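Local coordinates for actin-binding protein, cofilin/tropomyosin family protein, putative (Entamoeba histolytica, PDB 4LIZ) that binds actin filaments and stabilises them, and may contribute to phagocytosis and pseudopod formation as a coactosin of the ADF/cofilin family, at residues 14-17 / 23-26; 50-55 / 122-127; 64-69 / 75-80. All coordinates share one frame; numbering follows the deposited sequence.

In the fold
The three contacts share one mixed sheet: interaction 3 is a hairpin within it, and interactions 1 and 2 bring in helices and loops. Interaction 1 closes the sodium site between helix 10-17 and the start of strand 26-32, and interaction 3, of strands 60-69 and 76-85, lies beside it, their centres about 11 Å apart. R66 joins the two: its NH1 is 2.9 Å from V16 O and its N 3.0 Å from E25 O, both probable hydrogen bonds. Interaction 2 joins helix 48-54 to 122-127 on the face carrying Y65, its centre about 17 Å and 15 Å from those of interactions 1 and 3. F26 rests on E50 and V51, and V51 CG2 meets Y65 CD2 at 3.9 Å.

Interaction 1 (14-17 / 23-26). With NA (sodium ion), chain C.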
loop_
_atom_site.group_PDB
_atom_site.type_symbol
_atom_site.label_atom_id
_atom_site.label_comp_id
_atom_site.label_asym_id
_atom_site.label_seq_id
_atom_site.Cartn_x
_atom_site.Cartn_y
_atom_site.Cartn_z
ATOM N N ALA A 14 5.640 -5.511 9.011
ATOM C CA ALA A 14 6.809 -6.302 9.350
ATOM C C ALA A 14 6.795 -7.696 8.658
ATOM O O ALA A 14 7.808 -8.226 8.224
ATOM C CB ALA A 14 6.898 -6.503 10.836
ATOM N N GLU A 15 5.566 -8.277 8.568
ATOM C CA GLU A 15 5.406 -9.544 7.876
ATOM C C GLU A 15 5.849 -9.475 6.405
ATOM O O GLU A 15 6.463 -10.354 5.844
ATOM C CB GLU A 15 4.011 -10.102 8.030
ATOM C CG GLU A 15 3.623 -10.439 9.456
ATOM C CD GLU A 15 2.323 -11.143 9.480
ATOM O OE1 GLU A 15 1.264 -10.528 9.506
ATOM O OE2 GLU A 15 2.350 -12.388 9.521
ATOM N N VAL A 16 5.370 -8.388 5.716
ATOM C CA VAL A 16 5.786 -8.189 4.329
ATOM C C VAL A 16 7.296 -8.057 4.181
ATOM O O VAL A 16 7.846 -8.756 3.361
ATOM C CB VAL A 16 5.022 -6.965 3.738
ATOM C CG1 VAL A 16 5.644 -6.597 2.405
ATOM C CG2 VAL A 16 3.536 -7.126 3.615
ATOM N N ILE A 17 7.901 -7.245 5.009
ATOM C CA ILE A 17 9.316 -7.031 4.977
ATOM C C ILE A 17 10.121 -8.307 5.285
ATOM O O ILE A 17 11.121 -8.514 4.711
ATOM C CB ILE A 17 9.722 -5.882 5.881
ATOM C CG1 ILE A 17 9.096 -4.588 5.393
ATOM C CG2 ILE A 17 11.220 -5.710 5.884
ATOM C CD1 ILE A 17 9.239 -3.474 6.364
ATOM N N GLU A 23 4.766 -16.405 3.757
ATOM C CA GLU A 23 3.318 -16.445 3.677
ATOM C C GLU A 23 2.675 -15.050 3.528
ATOM O O GLU A 23 1.478 -14.982 3.291
ATOM C CB GLU A 23 2.740 -17.153 4.906
ATOM C CG GLU A 23 3.278 -18.610 5.070
ATOM C CD GLU A 23 3.055 -19.431 3.839
ATOM O OE1 GLU A 23 1.889 -19.631 3.471
ATOM O OE2 GLU A 23 4.054 -19.874 3.176
ATOM N N VAL A 24 3.478 -14.022 3.774
ATOM C CA VAL A 24 2.906 -12.673 3.665
ATOM C C VAL A 24 3.836 -11.852 2.802
ATOM O O VAL A 24 4.955 -11.529 3.140
ATOM C CB VAL A 24 2.725 -11.979 5.024
ATOM C CG1 VAL A 24 2.209 -10.560 4.879
ATOM C CG2 VAL A 24 1.811 -12.790 5.972
ATOM N N GLU A 25 3.319 -11.411 1.648
ATOM C CA GLU A 25 4.042 -10.620 0.639
ATOM C C GLU A 25 3.270 -9.292 0.372
ATOM O O GLU A 25 3.854 -8.407 -0.244
ATOM C CB GLU A 25 4.190 -11.418 -0.632
ATOM C CG GLU A 25 5.054 -12.676 -0.390
ATOM C CD GLU A 25 5.087 -13.510 -1.630
ATOM O OE1 GLU A 25 4.130 -13.642 -2.390
ATOM O OE2 GLU A 25 6.176 -14.182 -1.809
ATOM N N PHE A 26 2.020 -9.187 0.702
ATOM C CA PHE A 26 1.232 -7.957 0.575
ATOM C C PHE A 26 0.248 -7.805 1.665
ATOM O O PHE A 26 -0.203 -8.800 2.283
ATOM C CB PHE A 26 0.454 -7.977 -0.806
ATOM C CG PHE A 26 -0.848 -8.715 -0.808
ATOM C CD1 PHE A 26 -0.836 -10.059 -1.031
ATOM C CD2 PHE A 26 -2.034 -8.119 -0.542
ATOM C CE1 PHE A 26 -2.020 -10.783 -0.984
ATOM C CE2 PHE A 26 -3.217 -8.790 -0.496
ATOM C CZ PHE A 26 -3.176 -10.179 -0.650
HETATM NA NA NA C . 7.192 -11.604 4.050
HETATM O O HOH W 1 8.457 -12.340 2.190
#
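A sodium ion joins the backbones of E15 and V24: E15 O binds it at 2.3 Å and V24 O at 2.4 Å. The two carbonyl oxygens lie 3.3 Å apart, a closeness that the shared cation offsets. D18 and N21 supply further backbone oxygens and a water molecule is the fifth ligand, so the ion is wrapped by the last turn of helix 10-17 and the loop after it. Carbonyl ligation at a helix C-terminus suits a hard monovalent cation and spends no side chain on it.

Away from the ion the contact is mostly apolar. V24 CG1 packs on E15 CB at 3.7 Å and faces V16 CG2 at 3.9 Å, while V24 CG2 touches E15 OE2 at 3.6 Å where the side chains cross at a slant. Valines suit this buried seam, bringing no polar side-chain atom into it. V16, with CG1 anti to its N (chi1 169°), sets that methyl against E25 O and CG2 near the F26 backbone. E25 and F26 form a classic beta bulge opposite G44, where the loop enters strand 26-32.

Partners outside the segments hold the carboxylates: E15 OE1 makes a salt bridge to K43, and E25 OE1 accepts a hydrogen bond from G46 N.

Interaction 2 (50-55 / 122-127); sequences EVKAAL and DDLVED
K52 NZ donates a hydrogen bond of 2.8 Å to the backbone oxygen of L124, the one polar link between the two segments. The ammonium group meets that oxygen almost head-on, with a C=O...N angle of 178°. A lysine suits the place because its long chain can span the gap between the helix and the facing loop, whose nearest CA atoms, those of K52 and L124, are 7.8 Å apart. The chain runs out extended and then bends about CG-CD (chi3 72°), which turns CE and NZ to the carbonyl oxygen. On the way CD passes the CB of L124 at 4.0 Å, the two side chains running in opposite directions, so the methylenes add an apolar touch to the polar one. E49, of the same helix, adds a long and weak ion pair to the ammonium.

In the ADF/cofilin fold, helices flank a central mixed sheet, and here helix 48-54 and the linker entering helix 126-137 lie together over it. L124 stands just before V125, the N-cap residue of that last helix, and therefore the lysine grips the chain where it turns from the short 3-10 segment into the helix.

Deeper in, the leucines take over. L55, directly after helix 48-54, reaches toward L124 tip to tip, with CD1 to CD1 at 3.6 Å. Flexible branched leucines suit a meeting of methyl ends in a buried layer. W84 and V28 border L55 on the sheet, while A118 and I82 receive L124.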
loop_
_atom_site.group_PDB
_atom_site.type_symbol
_atom_site.label_atom_id
_atom_site.label_comp_id
_atom_site.label_asym_id
_atom_site.label_seq_id
_atom_site.Cartn_x
_atom_site.Cartn_y
_atom_site.Cartn_z
ATOM N N GLU A 50 -2.963 -9.105 -6.644
ATOM C CA GLU A 50 -3.698 -9.405 -5.430
ATOM C C GLU A 50 -4.171 -8.136 -4.680
ATOM O O GLU A 50 -5.250 -8.061 -4.189
ATOM C CB GLU A 50 -2.866 -10.279 -4.510
ATOM C CG GLU A 50 -2.747 -11.724 -4.944
ATOM C CD GLU A 50 -1.864 -11.957 -6.164
ATOM O OE1 GLU A 50 -0.958 -11.224 -6.464
ATOM O OE2 GLU A 50 -2.102 -12.938 -6.854
ATOM N N VAL A 51 -3.306 -7.146 -4.651
ATOM C CA VAL A 51 -3.679 -5.885 -4.084
ATOM C C VAL A 51 -4.845 -5.278 -4.872
ATOM O O VAL A 51 -5.788 -4.860 -4.325
ATOM C CB VAL A 51 -2.443 -4.936 -4.126
ATOM C CG1 VAL A 51 -2.793 -3.462 -3.963
ATOM C CG2 VAL A 51 -1.393 -5.351 -3.121
ATOM N N LYS A 52 -4.726 -5.300 -6.188
ATOM C CA LYS A 52 -5.726 -4.660 -7.026
ATOM C C LYS A 52 -7.063 -5.333 -6.822
ATOM O O LYS A 52 -8.026 -4.679 -6.757
ATOM C CB LYS A 52 -5.309 -4.642 -8.500
ATOM C CG LYS A 52 -4.269 -3.596 -8.833
ATOM C CD LYS A 52 -3.697 -3.747 -10.227
ATOM C CE LYS A 52 -4.691 -3.359 -11.293
ATOM N NZ LYS A 52 -3.981 -3.506 -12.579
ATOM N N ALA A 53 -7.058 -6.653 -6.682
ATOM C CA ALA A 53 -8.286 -7.331 -6.419
ATOM C C ALA A 53 -9.038 -6.977 -5.190
ATOM O O ALA A 53 -10.249 -7.117 -5.059
ATOM C CB ALA A 53 -8.018 -8.846 -6.422
ATOM N N ALA A 54 -8.287 -6.488 -4.191
ATOM C CA ALA A 54 -8.809 -6.043 -2.937
ATOM C C ALA A 54 -9.227 -4.566 -2.833
ATOM O O ALA A 54 -9.889 -4.212 -1.854
ATOM C CB ALA A 54 -7.812 -6.364 -1.780
ATOM N N LEU A 55 -8.850 -3.792 -3.851
ATOM C CA LEU A 55 -9.164 -2.360 -3.829
ATOM C C LEU A 55 -10.614 -2.102 -4.267
ATOM O O LEU A 55 -10.926 -2.586 -5.363
ATOM C CB LEU A 55 -8.182 -1.606 -4.657
ATOM C CG LEU A 55 -6.747 -1.616 -4.150
ATOM C CD1 LEU A 55 -5.763 -0.924 -5.116
ATOM C CD2 LEU A 55 -6.619 -0.998 -2.801
ATOM N N ASP A 122 -6.613 1.623 -13.394
ATOM C CA ASP A 122 -5.736 1.982 -14.457
ATOM C C ASP A 122 -4.513 2.725 -13.998
ATOM O O ASP A 122 -3.649 2.885 -14.750
ATOM C CB ASP A 122 -6.470 2.841 -15.507
ATOM C CG ASP A 122 -7.639 2.101 -16.208
ATOM O OD1 ASP A 122 -7.588 0.896 -16.401
ATOM O OD2 ASP A 122 -8.609 2.757 -16.611
ATOM N N ASP A 123 -4.513 3.240 -12.771
ATOM C CA ASP A 123 -3.374 3.928 -12.237
ATOM C C ASP A 123 -2.298 2.948 -11.792
ATOM O O ASP A 123 -1.253 3.348 -11.450
ATOM C CB ASP A 123 -3.755 4.787 -11.005
ATOM C CG ASP A 123 -4.621 5.987 -11.344
ATOM O OD1 ASP A 123 -4.501 6.465 -12.469
ATOM O OD2 ASP A 123 -5.392 6.396 -10.520
ATOM N N LEU A 124 -2.642 1.664 -11.724
ATOM C CA LEU A 124 -1.775 0.660 -11.126
ATOM C C LEU A 124 -1.479 -0.461 -12.118
ATOM O O LEU A 124 -2.246 -1.362 -12.282
ATOM C CB LEU A 124 -2.442 0.077 -9.860
ATOM C CG LEU A 124 -2.754 1.078 -8.735
ATOM C CD1 LEU A 124 -3.614 0.396 -7.694
ATOM C CD2 LEU A 124 -1.466 1.594 -8.124
ATOM N N VAL A 125 -0.319 -0.361 -12.715
ATOM C CA VAL A 125 0.049 -1.204 -13.893
ATOM C C VAL A 125 1.383 -1.719 -13.625
ATOM O O VAL A 125 2.384 -1.011 -13.481
ATOM C CB VAL A 125 -0.051 -0.418 -15.216
ATOM C CG1 VAL A 125 0.412 -1.274 -16.423
ATOM C CG2 VAL A 125 -1.382 0.141 -15.408
ATOM N N GLU A 126 1.537 -3.040 -13.671
ATOM C CA GLU A 126 2.790 -3.657 -13.281
ATOM C C GLU A 126 4.020 -3.153 -14.044
ATOM O O GLU A 126 5.008 -2.865 -13.481
ATOM C CB GLU A 126 2.687 -5.195 -13.489
ATOM C CG GLU A 126 3.998 -5.950 -13.304
ATOM C CD GLU A 126 4.543 -5.933 -11.883
ATOM O OE1 GLU A 126 3.759 -5.830 -10.987
ATOM O OE2 GLU A 126 5.758 -6.026 -11.718
ATOM N N ASP A 127 3.909 -3.038 -15.347
ATOM C CA ASP A 127 5.056 -2.595 -16.096
ATOM C C ASP A 127 5.456 -1.148 -15.783
ATOM O O ASP A 127 6.548 -0.804 -15.896
ATOM C CB ASP A 127 4.937 -2.895 -17.619
ATOM C CG ASP A 127 3.978 -1.971 -18.359
ATOM O OD1 ASP A 127 2.867 -2.343 -18.635
ATOM O OD2 ASP A 127 4.431 -0.870 -18.651
#

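Interaction 3 (64-69 / 75-80); sequences YYRTIS and KRVKFV
One face of the Y65 ring is covered by V80, whose CB stands 3.8 Å from the ring centroid and 23° off the normal, a CH-pi contact. The two side chains run side by side; with its CG between N and the carbonyl carbon (chi1 70°), the ring is swung over its cross-strand partner, and V80 offers a compact beta-branched surface to it. The R66 guanidinium likewise has V77 CG1 over one face, 3.5 Å above the plane, while its NH2 makes a salt bridge with D19. The rings of Y64 and F79 lie at 22° to each other, slid apart so that they barely overlap, and Y64 CE1 meets F79 CB at 3.7 Å. Y65 O lies at the edge of the F79 ring, near its plane. Y64 OH is hydrogen-bonded to N111 O.

Six backbone bonds join the strands in the hydrogen-bonded pairs Y65-V80, T67-K78 and S69-R76; V80 N to Y65 O, at 2.9 Å, is the straightest. On the face of T67 and S69, S69 CB packs on K78 CG at 3.8 Å, and K78 NZ is hydrogen-bonded to H137, probably part of a C-terminal expression tag.

This twisted antiparallel hairpin carries at its outer end the F-loop, to which K75 and R76 belong, a motif probably important here for stable binding to G-actin and F-actin.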
loop_
_atom_site.group_PDB
_atom_site.type_symbol
_atom_site.label_atom_id
_atom_site.label_comp_id
_atom_site.label_asym_id
_atom_site.label_seq_id
_atom_site.Cartn_x
_atom_site.Cartn_y
_atom_site.Cartn_z
ATOM N N TYR A 64 0.526 -2.213 0.680
ATOM C CA TYR A 64 1.932 -2.351 0.796
ATOM C C TYR A 64 2.373 -3.739 0.362
ATOM O O TYR A 64 1.804 -4.701 0.867
ATOM C CB TYR A 64 2.349 -2.082 2.275
ATOM C CG TYR A 64 3.836 -2.100 2.522
ATOM C CD1 TYR A 64 4.685 -1.159 2.010
ATOM C CD2 TYR A 64 4.362 -3.062 3.382
ATOM C CE1 TYR A 64 6.037 -1.132 2.314
ATOM C CE2 TYR A 64 5.739 -3.053 3.725
ATOM C CZ TYR A 64 6.550 -2.087 3.176
ATOM O OH TYR A 64 7.923 -1.965 3.553
ATOM N N TYR A 65 3.288 -3.861 -0.576
ATOM C CA TYR A 65 3.732 -5.157 -1.048
ATOM C C TYR A 65 5.210 -5.171 -1.445
ATOM O O TYR A 65 5.790 -4.173 -1.698
ATOM C CB TYR A 65 2.848 -5.687 -2.208
ATOM C CG TYR A 65 2.957 -4.979 -3.537
ATOM C CD1 TYR A 65 3.793 -5.421 -4.510
ATOM C CD2 TYR A 65 2.200 -3.870 -3.791
ATOM C CE1 TYR A 65 3.885 -4.772 -5.712
ATOM C CE2 TYR A 65 2.267 -3.226 -5.000
ATOM C CZ TYR A 65 3.123 -3.685 -5.943
ATOM O OH TYR A 65 3.251 -3.070 -7.138
ATOM N N ARG A 66 5.741 -6.383 -1.490
ATOM C CA ARG A 66 7.107 -6.614 -1.878
ATOM C C ARG A 66 7.148 -7.150 -3.285
ATOM O O ARG A 66 6.266 -7.816 -3.720
ATOM C CB ARG A 66 7.850 -7.564 -0.946
ATOM C CG ARG A 66 7.340 -8.965 -0.938
ATOM C CD ARG A 66 8.023 -9.761 0.149
ATOM N NE ARG A 66 9.386 -10.115 -0.151
ATOM C CZ ARG A 66 10.395 -10.087 0.710
ATOM N NH1 ARG A 66 10.234 -9.664 1.938
ATOM N NH2 ARG A 66 11.571 -10.496 0.303
ATOM N N THR A 67 8.205 -6.769 -3.979
ATOM C CA THR A 67 8.450 -7.170 -5.342
ATOM C C THR A 67 9.968 -7.275 -5.583
ATOM O O THR A 67 10.696 -7.004 -4.753
ATOM C CB THR A 67 7.715 -6.259 -6.356
ATOM O OG1 THR A 67 7.749 -6.840 -7.652
ATOM C CG2 THR A 67 8.321 -4.936 -6.419
ATOM N N ILE A 68 10.373 -7.789 -6.719
ATOM C CA ILE A 68 11.808 -7.927 -7.048
ATOM C C ILE A 68 12.179 -7.028 -8.224
ATOM O O ILE A 68 11.381 -6.871 -9.167
ATOM C CB ILE A 68 12.090 -9.396 -7.345
ATOM C CG1 ILE A 68 11.740 -10.238 -6.121
ATOM C CG2 ILE A 68 13.575 -9.598 -7.654
ATOM C CD1 ILE A 68 11.675 -11.746 -6.368
ATOM N N SER A 69 13.332 -6.388 -8.148
ATOM C CA SER A 69 13.808 -5.597 -9.297
ATOM C C SER A 69 15.274 -5.944 -9.570
ATOM O O SER A 69 16.095 -5.969 -8.654
ATOM C CB SER A 69 13.745 -4.093 -9.042
ATOM O OG SER A 69 13.866 -3.325 -10.261
ATOM N N LYS A 75 19.329 -9.115 -8.361
ATOM C CA LYS A 75 17.916 -9.110 -7.932
ATOM C C LYS A 75 17.875 -8.550 -6.511
ATOM O O LYS A 75 18.704 -8.922 -5.659
ATOM C CB LYS A 75 17.324 -10.520 -7.885
ATOM C CG LYS A 75 17.025 -11.132 -9.239
ATOM C CD LYS A 75 16.205 -10.198 -10.115
ATOM C CE LYS A 75 15.355 -10.973 -11.105
ATOM N NZ LYS A 75 14.613 -10.034 -11.990
ATOM N N ARG A 76 16.960 -7.608 -6.272
ATOM C CA ARG A 76 16.820 -7.024 -4.978
ATOM C C ARG A 76 15.305 -6.919 -4.700
ATOM O O ARG A 76 14.502 -6.681 -5.628
ATOM C CB ARG A 76 17.362 -5.587 -4.981
ATOM C CG ARG A 76 18.835 -5.407 -5.313
ATOM C CD ARG A 76 19.450 -4.524 -4.220
ATOM N NE ARG A 76 20.804 -4.074 -4.527
ATOM C CZ ARG A 76 21.868 -4.874 -4.634
ATOM N NH1 ARG A 76 21.760 -6.197 -4.480
ATOM N NH2 ARG A 76 23.054 -4.346 -4.915
ATOM N N VAL A 77 15.013 -6.999 -3.426
ATOM C CA VAL A 77 13.645 -6.807 -2.908
ATOM C C VAL A 77 13.364 -5.331 -2.879
ATOM O O VAL A 77 14.191 -4.507 -2.487
ATOM C CB VAL A 77 13.465 -7.452 -1.505
ATOM C CG1 VAL A 77 12.008 -7.289 -1.044
ATOM C CG2 VAL A 77 13.887 -8.921 -1.671
ATOM N N LYS A 78 12.148 -4.951 -3.362
ATOM C CA LYS A 78 11.706 -3.582 -3.347
ATOM C C LYS A 78 10.290 -3.588 -2.761
ATOM O O LYS A 78 9.562 -4.558 -2.850
ATOM C CB LYS A 78 11.557 -3.057 -4.780
ATOM C CG LYS A 78 12.918 -3.070 -5.514
ATOM C CD LYS A 78 13.821 -1.984 -5.054
ATOM C CE LYS A 78 15.078 -1.948 -5.962
ATOM N NZ LYS A 78 15.960 -0.823 -5.575
ATOM N N PHE A 79 9.934 -2.483 -2.101
ATOM C CA PHE A 79 8.652 -2.344 -1.459
ATOM C C PHE A 79 7.869 -1.224 -2.083
ATOM O O PHE A 79 8.415 -0.132 -2.355
ATOM C CB PHE A 79 8.827 -2.106 0.016
ATOM C CG PHE A 79 9.558 -3.217 0.714
ATOM C CD1 PHE A 79 9.008 -4.478 0.879
ATOM C CD2 PHE A 79 10.863 -3.004 1.164
ATOM C CE1 PHE A 79 9.731 -5.487 1.452
ATOM C CE2 PHE A 79 11.581 -4.043 1.728
ATOM C CZ PHE A 79 11.012 -5.266 1.874
ATOM N N VAL A 80 6.604 -1.459 -2.339
ATOM C CA VAL A 80 5.666 -0.516 -2.997
ATOM C C VAL A 80 4.627 -0.126 -1.978
ATOM O O VAL A 80 3.942 -0.976 -1.406
ATOM C CB VAL A 80 5.043 -1.142 -4.234
ATOM C CG1 VAL A 80 4.067 -0.161 -4.877
ATOM C CG2 VAL A 80 6.107 -1.585 -5.272
#